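Local coordinates for scarecrow-like protein 3 (Arabidopsis thaliana, PDB 6KPB) that probably acts as a transcription factor in plant development, binding zinc finger proteins of the IDD group, among them JACKDAW, at residues A[354-359]-A[415-420]; A[362-367]-A[403-408]; A[179-184]-A[214-219]. One frame throughout, in Å; residues are numbered along the deposited sequence.

Contacts 1 and 2 are neighbours, with centres about 10 Å apart, and contact 2 is nested inside the chain loop that contact 1 closes. They meet at the start of helix 360-381, where Gly357 O lies 3.2 Å from Arg363 NH1, a probable hydrogen bond, so the arginine that dominates contact 2 probably also ties down the loop of contact 1. Contact 3 closes earlier in the chain and lies on the other side of its centre, in the Rossmann-like core; its centre is about 34 Å from that of contact 1 and 37 Å from that of contact 2. It touches neither, the nearest atoms being about 16 Å and 22 Å away.

Contact 1 (A[354-359]-A[415-420]); sequences DHNGST and RHEKLE
His355 and His416 meet rim to rim through their ND1 atoms, 3.0 Å apart in a hydrogen bond for which either nitrogen could be the donor. The imidazole planes are turned 50° from each other, and neither ring covers the face of the other. In both residues CG stands beside the backbone N (chi1 -66° in His355), which brings the two ND1 edges together. Just behind the rings the backbones are tied as well: His355 N donates to His416 O over 2.8 Å.

Asn356 reaches across with both ends of its amide. Asn356 ND2 gives a nearly straight bond of 3.2 Å to Glu417 OE2, which lies in the amide plane but is itself met from above the carboxylate plane. Asn356 OD1 lies 2.6 Å from Arg415 NH1, near the guanidinium plane at its edge; the poor angle at the hydrogen makes this bond weak despite its length. Amide and guanidinium are almost perpendicular, and the CB, CG and CD of Arg415 pass close by the oxygen, CG 3.3 Å from Asn356 OD1.

A second shell fixes these groups. Asn356 OD1 has its stronger donor in Arg412, Glu417 OE1 forms a salt bridge with Arg425, and Arg415 NH2 donates to Gly409 O. His355 NE2 bonds to Thr370 and His416 NE2 to Glu414. At the other end of the contact Lys418 passes Asp354 with its CG and forms a salt bridge with Asp352.

This mostly polar, partly buried network joins the loop after strand 345-351, in the predicted PFYRE region, to the approach to helix 419-428, in the predicted SAW region. Because a bond between two ND1 atoms needs a proton on one and a lone pair on the other, the histidine pair as built is unlikely to be doubly charged.

Contact 2 (A[362-367]-A[403-408]); sequences ERLLES and NIISCE
Segments 362-367 and 403-408, from helices 360-381 and 387-406, have their closest CA pair in Leu364 and Ile405, 6.8 Å apart. Arg363 carries the polar half of the contact. Arg363 NE donates to Ile404 O over 3.0 Å at 160°, and the oxygen lies in the guanidinium plane; Arg363 NH2 adds a weak bond to Ile404 O at 3.3 Å. Two N-H groups of one guanidinium edge thus grip a carbonyl near the C-terminal end of helix 387-406. A bend at chi3 (-61°) turns the guanidinium toward that end.

Arg363 NH2 also forms a salt bridge with Glu408, lying 3.0 Å from Glu408 OE2, although the hydrogen bond within it is weak and the two flat groups stand 75° apart. Glu408 OE2 is shared with Arg412, its stronger partner. The remaining nitrogen, NH1, is directed to the loop ahead of helix 360-381.

The rest of the contact is largely apolar. The CB of Arg363 rests against Ile404 CG2, while Ile405 CD1 reaches Leu364, 4.1 Å from Leu364 CD1 and close to Leu364 CA and Ser367 OG. Ser367 does not bond across; its OG, held between backbone N and carbonyl carbon, turns back one helical turn to Arg363 O. That oxygen receives OG and the Ser367 amide from opposite faces of its plane. Replacing Arg363 by an alanine is likely to leave Ile404 O without its side-chain donors and Glu408 without one of its cationic partners.

Phe100 and Leu104 of helix 92-109 and Ala64 of helix 49-69 continue the apolar side. Two consecutive helices packed against N-terminal helices in this way are consistent with the helical cap of GRAS domains, which sits beside the Rossmann-like core.

Contact 3 (A[179-184]-A[214-219]); sequences QWLALL and HRLIEE
Trp180 and Leu216 open a contact between two nearly parallel helices of the Rossmann-like core, each the helix of a beta-alpha-beta crossover: helix 178-189 links parallel strands 166-171 and 196-203, and helix 206-223 links 196-203 to 227-233. The axes of the two segments run 11° apart with a closest approach of 10.0 Å, and the packing between them is mostly apolar.

Gln179 CG, one residue before Trp180, lies over one face of the indole toward its rim. At Trp180 the CB, not the indole, makes the touch across the contact, with Trp180 CB 4.2 Å from Leu216 CD2. With CG beside the backbone N (chi1 -47°) the ring swings away from helix 206-223, so that NE1 can bond to Asp171, the last residue of the predicted VHIID motif, and the side chain touches Val169 on strand 166-171.

Leu181 comes next and does most of the work, its two methyls dividing the opposing helix between them. Leu181 CD2 drops between Leu216 and Glu219, 3.7 Å from Leu216 CD2 and 3.6 Å from the aliphatic CB of Glu219. The carboxylate of Glu219 is carried away from this methyl by a bend in the chain at chi2. CD1 turns instead to the outer side of the contact, toward Arg215.

One turn on, Leu184 closes the row. Leu184 CD1 lies 3.9 Å from Leu216 O and somewhat farther from Leu216 CD2, so this leucine meets a backbone oxygen as well as a side chain. On the inner side Leu216 continues to Phe227 and Phe229 of strand 227-233, which joins the helix pair to the sheet.

At the outer margin the Arg215 guanidinium lies flat against Leu181: the methyl CD1 sits over the centre of one face, 3.8 Å from Arg215 CZ.

Contact 1 (A[354-359]-A[415-420])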
loop_
_atom_site.group_PDB
_atom_site.type_symbol
_atom_site.label_atom_id
_atom_site.label_comp_id
_atom_site.label_asym_id
_atom_site.label_seq_id
_atom_site.Cartn_x
_atom_site.Cartn_y
_atom_site.Cartn_z
ATOM N N ASP A 354 -25.096 -9.335 -15.516
ATOM C CA ASP A 354 -25.986 -8.895 -14.443
ATOM C C ASP A 354 -25.232 -9.013 -13.125
ATOM O O ASP A 354 -25.264 -10.044 -12.452
ATOM C CB ASP A 354 -27.271 -9.710 -14.429
ATOM C CG ASP A 354 -28.299 -9.162 -13.452
ATOM O OD1 ASP A 354 -28.038 -8.106 -12.834
ATOM O OD2 ASP A 354 -29.369 -9.787 -13.303
ATOM N N HIS A 355 -24.535 -7.938 -12.759
ATOM C CA HIS A 355 -23.834 -7.847 -11.485
ATOM C C HIS A 355 -24.490 -6.849 -10.539
ATOM O O HIS A 355 -23.868 -6.443 -9.551
ATOM C CB HIS A 355 -22.369 -7.473 -11.712
ATOM C CG HIS A 355 -21.583 -8.524 -12.432
ATOM N ND1 HIS A 355 -20.342 -8.281 -12.981
ATOM C CD2 HIS A 355 -21.860 -9.824 -12.691
ATOM C CE1 HIS A 355 -19.888 -9.384 -13.549
ATOM N NE2 HIS A 355 -20.791 -10.336 -13.387
ATOM N N ASN A 356 -25.730 -6.442 -10.821
ATOM C CA ASN A 356 -26.457 -5.482 -10.003
ATOM C C ASN A 356 -27.665 -6.123 -9.328
ATOM O O ASN A 356 -28.643 -5.438 -9.013
ATOM C CB ASN A 356 -26.896 -4.284 -10.844
ATOM C CG ASN A 356 -27.199 -3.061 -10.000
ATOM O OD1 ASN A 356 -26.676 -2.906 -8.897
ATOM N ND2 ASN A 356 -28.049 -2.181 -10.521
ATOM N N GLY A 357 -27.610 -7.436 -9.120
ATOM C CA GLY A 357 -28.687 -8.136 -8.452
ATOM C C GLY A 357 -28.954 -7.596 -7.062
ATOM O O GLY A 357 -28.116 -6.931 -6.449
ATOM N N SER A 358 -30.156 -7.891 -6.565
ATOM C CA SER A 358 -30.599 -7.324 -5.297
ATOM C C SER A 358 -29.820 -7.907 -4.121
ATOM O O SER A 358 -29.354 -7.166 -3.246
ATOM C CB SER A 358 -32.102 -7.559 -5.130
ATOM O OG SER A 358 -32.412 -8.941 -5.209
ATOM N N THR A 359 -29.650 -9.223 -4.089
ATOM C CA THR A 359 -29.039 -9.888 -2.948
ATOM C C THR A 359 -27.573 -10.217 -3.216
ATOM O O THR A 359 -27.102 -10.210 -4.356
ATOM C CB THR A 359 -29.796 -11.170 -2.591
ATOM O OG1 THR A 359 -29.508 -12.185 -3.561
ATOM C CG2 THR A 359 -31.294 -10.916 -2.560
ATOM N N ARG A 415 -21.825 -1.541 -10.879
ATOM C CA ARG A 415 -23.170 -2.097 -11.032
ATOM C C ARG A 415 -23.391 -2.448 -12.502
ATOM O O ARG A 415 -24.096 -1.763 -13.247
ATOM C CB ARG A 415 -24.215 -1.118 -10.512
ATOM C CG ARG A 415 -24.115 -0.866 -9.016
ATOM C CD ARG A 415 -25.112 0.179 -8.553
ATOM N NE ARG A 415 -25.196 0.234 -7.097
ATOM C CZ ARG A 415 -26.082 -0.445 -6.377
ATOM N NH1 ARG A 415 -26.965 -1.227 -6.981
ATOM N NH2 ARG A 415 -26.089 -0.340 -5.055
ATOM N N HIS A 416 -22.772 -3.549 -12.914
ATOM C CA HIS A 416 -22.859 -3.987 -14.299
ATOM C C HIS A 416 -24.235 -4.571 -14.591
ATOM O O HIS A 416 -24.803 -5.306 -13.777
ATOM C CB HIS A 416 -21.772 -5.023 -14.591
ATOM C CG HIS A 416 -20.401 -4.600 -14.160
ATOM N ND1 HIS A 416 -19.448 -5.495 -13.723
ATOM C CD2 HIS A 416 -19.823 -3.376 -14.099
ATOM C CE1 HIS A 416 -18.343 -4.843 -13.408
ATOM N NE2 HIS A 416 -18.544 -3.555 -13.628
ATOM N N GLU A 417 -24.777 -4.237 -15.761
ATOM C CA GLU A 417 -26.048 -4.781 -16.211
ATOM C C GLU A 417 -25.918 -5.194 -17.671
ATOM O O GLU A 417 -24.991 -4.783 -18.372
ATOM C CB GLU A 417 -27.194 -3.775 -16.026
ATOM C CG GLU A 417 -27.493 -3.446 -14.568
ATOM C CD GLU A 417 -28.806 -2.708 -14.390
ATOM O OE1 GLU A 417 -29.231 -2.009 -15.335
ATOM O OE2 GLU A 417 -29.417 -2.833 -13.307
ATOM N N LYS A 418 -26.857 -6.022 -18.122
ATOM C CA LYS A 418 -26.773 -6.567 -19.468
ATOM C C LYS A 418 -27.207 -5.531 -20.505
ATOM O O LYS A 418 -27.779 -4.485 -20.188
ATOM C CB LYS A 418 -27.616 -7.836 -19.595
ATOM C CG LYS A 418 -27.062 -9.027 -18.825
ATOM C CD LYS A 418 -27.449 -10.343 -19.483
ATOM C CE LYS A 418 -26.614 -10.614 -20.727
ATOM N NZ LYS A 418 -25.170 -10.797 -20.402
ATOM N N LEU A 419 -26.923 -5.851 -21.772
ATOM C CA LEU A 419 -27.164 -4.912 -22.863
ATOM C C LEU A 419 -28.646 -4.594 -23.017
ATOM O O LEU A 419 -29.014 -3.454 -23.328
ATOM C CB LEU A 419 -26.600 -5.482 -24.165
ATOM C CG LEU A 419 -26.973 -4.794 -25.479
ATOM C CD1 LEU A 419 -26.418 -3.379 -25.532
ATOM C CD2 LEU A 419 -26.484 -5.614 -26.665
ATOM N N GLU A 420 -29.512 -5.589 -22.808
ATOM C CA GLU A 420 -30.945 -5.375 -22.984
ATOM C C GLU A 420 -31.471 -4.313 -22.026
ATOM O O GLU A 420 -32.336 -3.507 -22.391
ATOM C CB GLU A 420 -31.695 -6.693 -22.796
ATOM C CG GLU A 420 -33.203 -6.554 -22.696
ATOM C CD GLU A 420 -33.912 -7.890 -22.774
ATOM O OE1 GLU A 420 -33.415 -8.785 -23.491
ATOM O OE2 GLU A 420 -34.962 -8.048 -22.116
#

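Contact 2 (A[362-367]-A[403-408])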
loop_
_atom_site.group_PDB
_atom_site.type_symbol
_atom_site.label_atom_id
_atom_site.label_comp_id
_atom_site.label_asym_id
_atom_site.label_seq_id
_atom_site.Cartn_x
_atom_site.Cartn_y
_atom_site.Cartn_z
ATOM N N GLU A 362 -27.161 -13.446 -5.335
ATOM C CA GLU A 362 -27.386 -13.184 -6.753
ATOM C C GLU A 362 -26.107 -12.707 -7.427
ATOM O O GLU A 362 -25.636 -13.307 -8.399
ATOM C CB GLU A 362 -28.495 -12.145 -6.925
ATOM C CG GLU A 362 -29.903 -12.662 -6.712
ATOM C CD GLU A 362 -30.930 -11.546 -6.739
ATOM O OE1 GLU A 362 -30.574 -10.407 -6.369
ATOM O OE2 GLU A 362 -32.086 -11.802 -7.134
ATOM N N ARG A 363 -25.528 -11.619 -6.913
ATOM C CA ARG A 363 -24.335 -11.049 -7.527
ATOM C C ARG A 363 -23.147 -11.997 -7.435
ATOM O O ARG A 363 -22.312 -12.025 -8.343
ATOM C CB ARG A 363 -24.004 -9.708 -6.875
ATOM C CG ARG A 363 -25.187 -8.755 -6.828
ATOM C CD ARG A 363 -24.751 -7.326 -6.564
ATOM N NE ARG A 363 -24.059 -7.181 -5.288
ATOM C CZ ARG A 363 -24.673 -7.075 -4.114
ATOM N NH1 ARG A 363 -25.998 -7.104 -4.049
ATOM N NH2 ARG A 363 -23.961 -6.938 -3.004
ATOM N N LEU A 364 -23.060 -12.783 -6.360
ATOM C CA LEU A 364 -21.957 -13.728 -6.233
ATOM C C LEU A 364 -22.040 -14.823 -7.288
ATOM O O LEU A 364 -21.020 -15.204 -7.874
ATOM C CB LEU A 364 -21.942 -14.339 -4.833
ATOM C CG LEU A 364 -20.902 -15.439 -4.617
ATOM C CD1 LEU A 364 -19.506 -14.907 -4.882
ATOM C CD2 LEU A 364 -20.998 -16.011 -3.217
ATOM N N LEU A 365 -23.243 -15.339 -7.547
ATOM C CA LEU A 365 -23.391 -16.420 -8.517
ATOM C C LEU A 365 -22.993 -15.967 -9.916
ATOM O O LEU A 365 -22.208 -16.635 -10.597
ATOM C CB LEU A 365 -24.828 -16.943 -8.509
ATOM C CG LEU A 365 -25.180 -17.891 -7.362
ATOM C CD1 LEU A 365 -26.624 -18.354 -7.464
ATOM C CD2 LEU A 365 -24.231 -19.080 -7.350
ATOM N N GLU A 366 -23.520 -14.823 -10.359
ATOM C CA GLU A 366 -23.238 -14.361 -11.714
ATOM C C GLU A 366 -21.791 -13.906 -11.860
ATOM O O GLU A 366 -21.118 -14.255 -12.837
ATOM C CB GLU A 366 -24.203 -13.238 -12.098
ATOM C CG GLU A 366 -25.536 -13.739 -12.622
ATOM C CD GLU A 366 -25.378 -14.650 -13.825
ATOM O OE1 GLU A 366 -24.866 -14.182 -14.865
ATOM O OE2 GLU A 366 -25.751 -15.838 -13.726
ATOM N N SER A 367 -21.292 -13.124 -10.897
ATOM C CA SER A 367 -19.924 -12.624 -10.998
ATOM C C SER A 367 -18.908 -13.759 -10.984
ATOM O O SER A 367 -17.842 -13.643 -11.600
ATOM C CB SER A 367 -19.632 -11.638 -9.866
ATOM O OG SER A 367 -19.800 -12.251 -8.599
ATOM N N ASN A 403 -15.620 -4.652 -5.057
ATOM C CA ASN A 403 -16.664 -3.635 -5.015
ATOM C C ASN A 403 -18.047 -4.239 -5.222
ATOM O O ASN A 403 -19.022 -3.768 -4.628
ATOM C CB ASN A 403 -16.388 -2.558 -6.064
ATOM C CG ASN A 403 -17.333 -1.378 -5.948
ATOM O OD1 ASN A 403 -18.241 -1.210 -6.761
ATOM N ND2 ASN A 403 -17.127 -0.556 -4.926
ATOM N N ILE A 404 -18.150 -5.280 -6.053
ATOM C CA ILE A 404 -19.440 -5.920 -6.288
ATOM C C ILE A 404 -19.918 -6.666 -5.048
ATOM O O ILE A 404 -21.121 -6.704 -4.762
ATOM C CB ILE A 404 -19.345 -6.857 -7.508
ATOM C CG1 ILE A 404 -19.133 -6.051 -8.792
ATOM C CG2 ILE A 404 -20.588 -7.725 -7.629
ATOM C CD1 ILE A 404 -18.749 -6.900 -9.984
ATOM N N ILE A 405 -19.001 -7.246 -4.280
ATOM C CA ILE A 405 -19.357 -8.185 -3.224
ATOM C C ILE A 405 -19.417 -7.515 -1.857
ATOM O O ILE A 405 -20.284 -7.840 -1.044
ATOM C CB ILE A 405 -18.371 -9.373 -3.223
ATOM C CG1 ILE A 405 -18.463 -10.142 -4.542
ATOM C CG2 ILE A 405 -18.642 -10.303 -2.050
ATOM C CD1 ILE A 405 -19.816 -10.773 -4.788
ATOM N N SER A 406 -18.519 -6.570 -1.584
ATOM C CA SER A 406 -18.372 -6.025 -0.240
ATOM C C SER A 406 -18.964 -4.631 -0.064
ATOM O O SER A 406 -18.984 -4.129 1.063
ATOM C CB SER A 406 -16.893 -5.999 0.157
ATOM O OG SER A 406 -16.191 -4.992 -0.549
ATOM N N CYS A 407 -19.444 -3.992 -1.128
ATOM C CA CYS A 407 -19.953 -2.632 -1.037
ATOM C C CYS A 407 -21.459 -2.593 -1.269
ATOM O O CYS A 407 -22.049 -3.504 -1.857
ATOM C CB CYS A 407 -19.249 -1.712 -2.040
ATOM S SG CYS A 407 -17.519 -1.372 -1.641
ATOM N N GLU A 408 -22.077 -1.511 -0.793
ATOM C CA GLU A 408 -23.510 -1.295 -0.932
ATOM C C GLU A 408 -23.786 0.191 -1.118
ATOM O O GLU A 408 -22.913 1.041 -0.919
ATOM C CB GLU A 408 -24.287 -1.828 0.279
ATOM C CG GLU A 408 -24.501 -3.334 0.276
ATOM C CD GLU A 408 -25.379 -3.799 -0.872
ATOM O OE1 GLU A 408 -26.119 -2.968 -1.441
ATOM O OE2 GLU A 408 -25.328 -5.001 -1.209
#

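Contact 3 (A[179-184]-A[214-219])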
loop_
_atom_site.group_PDB
_atom_site.type_symbol
_atom_site.label_atom_id
_atom_site.label_comp_id
_atom_site.label_asym_id
_atom_site.label_seq_id
_atom_site.Cartn_x
_atom_site.Cartn_y
_atom_site.Cartn_z
ATOM N N GLN A 179 -7.175 5.518 -28.457
ATOM C CA GLN A 179 -8.510 5.601 -29.036
ATOM C C GLN A 179 -8.601 6.724 -30.062
ATOM O O GLN A 179 -9.193 6.547 -31.133
ATOM C CB GLN A 179 -9.545 5.801 -27.930
ATOM C CG GLN A 179 -10.962 6.023 -28.427
ATOM C CD GLN A 179 -11.958 6.150 -27.291
ATOM O OE1 GLN A 179 -11.593 6.509 -26.171
ATOM N NE2 GLN A 179 -13.219 5.849 -27.571
ATOM N N TRP A 180 -8.025 7.886 -29.755
ATOM C CA TRP A 180 -8.136 9.040 -30.636
ATOM C C TRP A 180 -6.944 9.210 -31.570
ATOM O O TRP A 180 -7.052 9.953 -32.551
ATOM C CB TRP A 180 -8.326 10.321 -29.816
ATOM C CG TRP A 180 -9.372 10.195 -28.741
ATOM C CD1 TRP A 180 -9.211 10.444 -27.409
ATOM C CD2 TRP A 180 -10.734 9.771 -28.906
ATOM N NE1 TRP A 180 -10.387 10.211 -26.736
ATOM C CE2 TRP A 180 -11.336 9.796 -27.633
ATOM C CE3 TRP A 180 -11.503 9.377 -30.006
ATOM C CZ2 TRP A 180 -12.669 9.442 -27.429
ATOM C CZ3 TRP A 180 -12.824 9.024 -29.801
ATOM C CH2 TRP A 180 -13.393 9.059 -28.523
ATOM N N LEU A 181 -5.816 8.553 -31.288
ATOM C CA LEU A 181 -4.695 8.597 -32.222
ATOM C C LEU A 181 -5.075 7.980 -33.562
ATOM O O LEU A 181 -4.706 8.500 -34.622
ATOM C CB LEU A 181 -3.480 7.885 -31.625
ATOM C CG LEU A 181 -2.732 8.603 -30.499
ATOM C CD1 LEU A 181 -1.719 7.673 -29.852
ATOM C CD2 LEU A 181 -2.049 9.854 -31.022
ATOM N N ALA A 182 -5.821 6.874 -33.534
ATOM C CA ALA A 182 -6.284 6.264 -34.775
ATOM C C ALA A 182 -7.319 7.141 -35.470
ATOM O O ALA A 182 -7.287 7.293 -36.697
ATOM C CB ALA A 182 -6.856 4.875 -34.498
ATOM N N LEU A 183 -8.244 7.726 -34.704
ATOM C CA LEU A 183 -9.263 8.582 -35.306
ATOM C C LEU A 183 -8.646 9.821 -35.939
ATOM O O LEU A 183 -9.175 10.342 -36.928
ATOM C CB LEU A 183 -10.306 8.981 -34.262
ATOM C CG LEU A 183 -11.541 9.701 -34.807
ATOM C CD1 LEU A 183 -12.263 8.805 -35.792
ATOM C CD2 LEU A 183 -12.478 10.130 -33.687
ATOM N N LEU A 184 -7.533 10.307 -35.385
ATOM C CA LEU A 184 -6.832 11.435 -35.989
ATOM C C LEU A 184 -6.346 11.089 -37.391
ATOM O O LEU A 184 -6.586 11.835 -38.347
ATOM C CB LEU A 184 -5.661 11.858 -35.101
ATOM C CG LEU A 184 -5.922 12.954 -34.069
ATOM C CD1 LEU A 184 -4.763 13.053 -33.092
ATOM C CD2 LEU A 184 -6.139 14.283 -34.770
ATOM N N HIS A 214 -0.382 15.649 -24.478
ATOM C CA HIS A 214 0.918 15.702 -25.139
ATOM C C HIS A 214 0.960 14.785 -26.354
ATOM O O HIS A 214 1.466 15.170 -27.416
ATOM C CB HIS A 214 2.027 15.329 -24.153
ATOM C CG HIS A 214 3.382 15.220 -24.781
ATOM N ND1 HIS A 214 3.887 14.030 -25.261
ATOM C CD2 HIS A 214 4.336 16.153 -25.009
ATOM C CE1 HIS A 214 5.094 14.234 -25.757
ATOM N NE2 HIS A 214 5.391 15.514 -25.616
ATOM N N ARG A 215 0.427 13.569 -26.224
ATOM C CA ARG A 215 0.498 12.619 -27.328
ATOM C C ARG A 215 -0.424 13.024 -28.470
ATOM O O ARG A 215 -0.070 12.857 -29.638
ATOM C CB ARG A 215 0.146 11.211 -26.844
ATOM C CG ARG A 215 0.653 10.099 -27.748
ATOM C CD ARG A 215 1.532 9.124 -26.980
ATOM N NE ARG A 215 1.527 7.794 -27.581
ATOM C CZ ARG A 215 0.756 6.791 -27.171
ATOM N NH1 ARG A 215 -0.076 6.966 -26.154
ATOM N NH2 ARG A 215 0.818 5.614 -27.778
ATOM N N LEU A 216 -1.606 13.555 -28.150
ATOM C CA LEU A 216 -2.550 13.930 -29.198
ATOM C C LEU A 216 -2.077 15.163 -29.960
ATOM O O LEU A 216 -2.156 15.205 -31.193
ATOM C CB LEU A 216 -3.936 14.160 -28.600
ATOM C CG LEU A 216 -4.619 12.932 -27.993
ATOM C CD1 LEU A 216 -6.072 13.232 -27.655
ATOM C CD2 LEU A 216 -4.517 11.730 -28.922
ATOM N N ILE A 217 -1.584 16.181 -29.246
ATOM C CA ILE A 217 -1.075 17.375 -29.919
ATOM C C ILE A 217 0.136 17.026 -30.773
ATOM O O ILE A 217 0.299 17.541 -31.886
ATOM C CB ILE A 217 -0.741 18.475 -28.891
ATOM C CG1 ILE A 217 -1.998 18.915 -28.140
ATOM C CG2 ILE A 217 -0.096 19.673 -29.574
ATOM C CD1 ILE A 217 -1.742 20.013 -27.126
ATOM N N GLU A 218 0.999 16.140 -30.270
ATOM C CA GLU A 218 2.186 15.748 -31.021
ATOM C C GLU A 218 1.813 15.062 -32.329
ATOM O O GLU A 218 2.426 15.320 -33.371
ATOM C CB GLU A 218 3.065 14.833 -30.168
ATOM C CG GLU A 218 4.420 14.519 -30.776
ATOM C CD GLU A 218 5.184 13.483 -29.978
ATOM O OE1 GLU A 218 4.538 12.571 -29.420
ATOM O OE2 GLU A 218 6.427 13.582 -29.901
ATOM N N GLU A 219 0.807 14.186 -32.295
ATOM C CA GLU A 219 0.398 13.495 -33.514
ATOM C C GLU A 219 -0.344 14.432 -34.458
ATOM O O GLU A 219 -0.122 14.400 -35.674
ATOM C CB GLU A 219 -0.468 12.284 -33.167
ATOM C CG GLU A 219 -0.807 11.394 -34.356
ATOM C CD GLU A 219 0.403 10.667 -34.920
ATOM O OE1 GLU A 219 1.427 10.561 -34.211
ATOM O OE2 GLU A 219 0.330 10.197 -36.076
#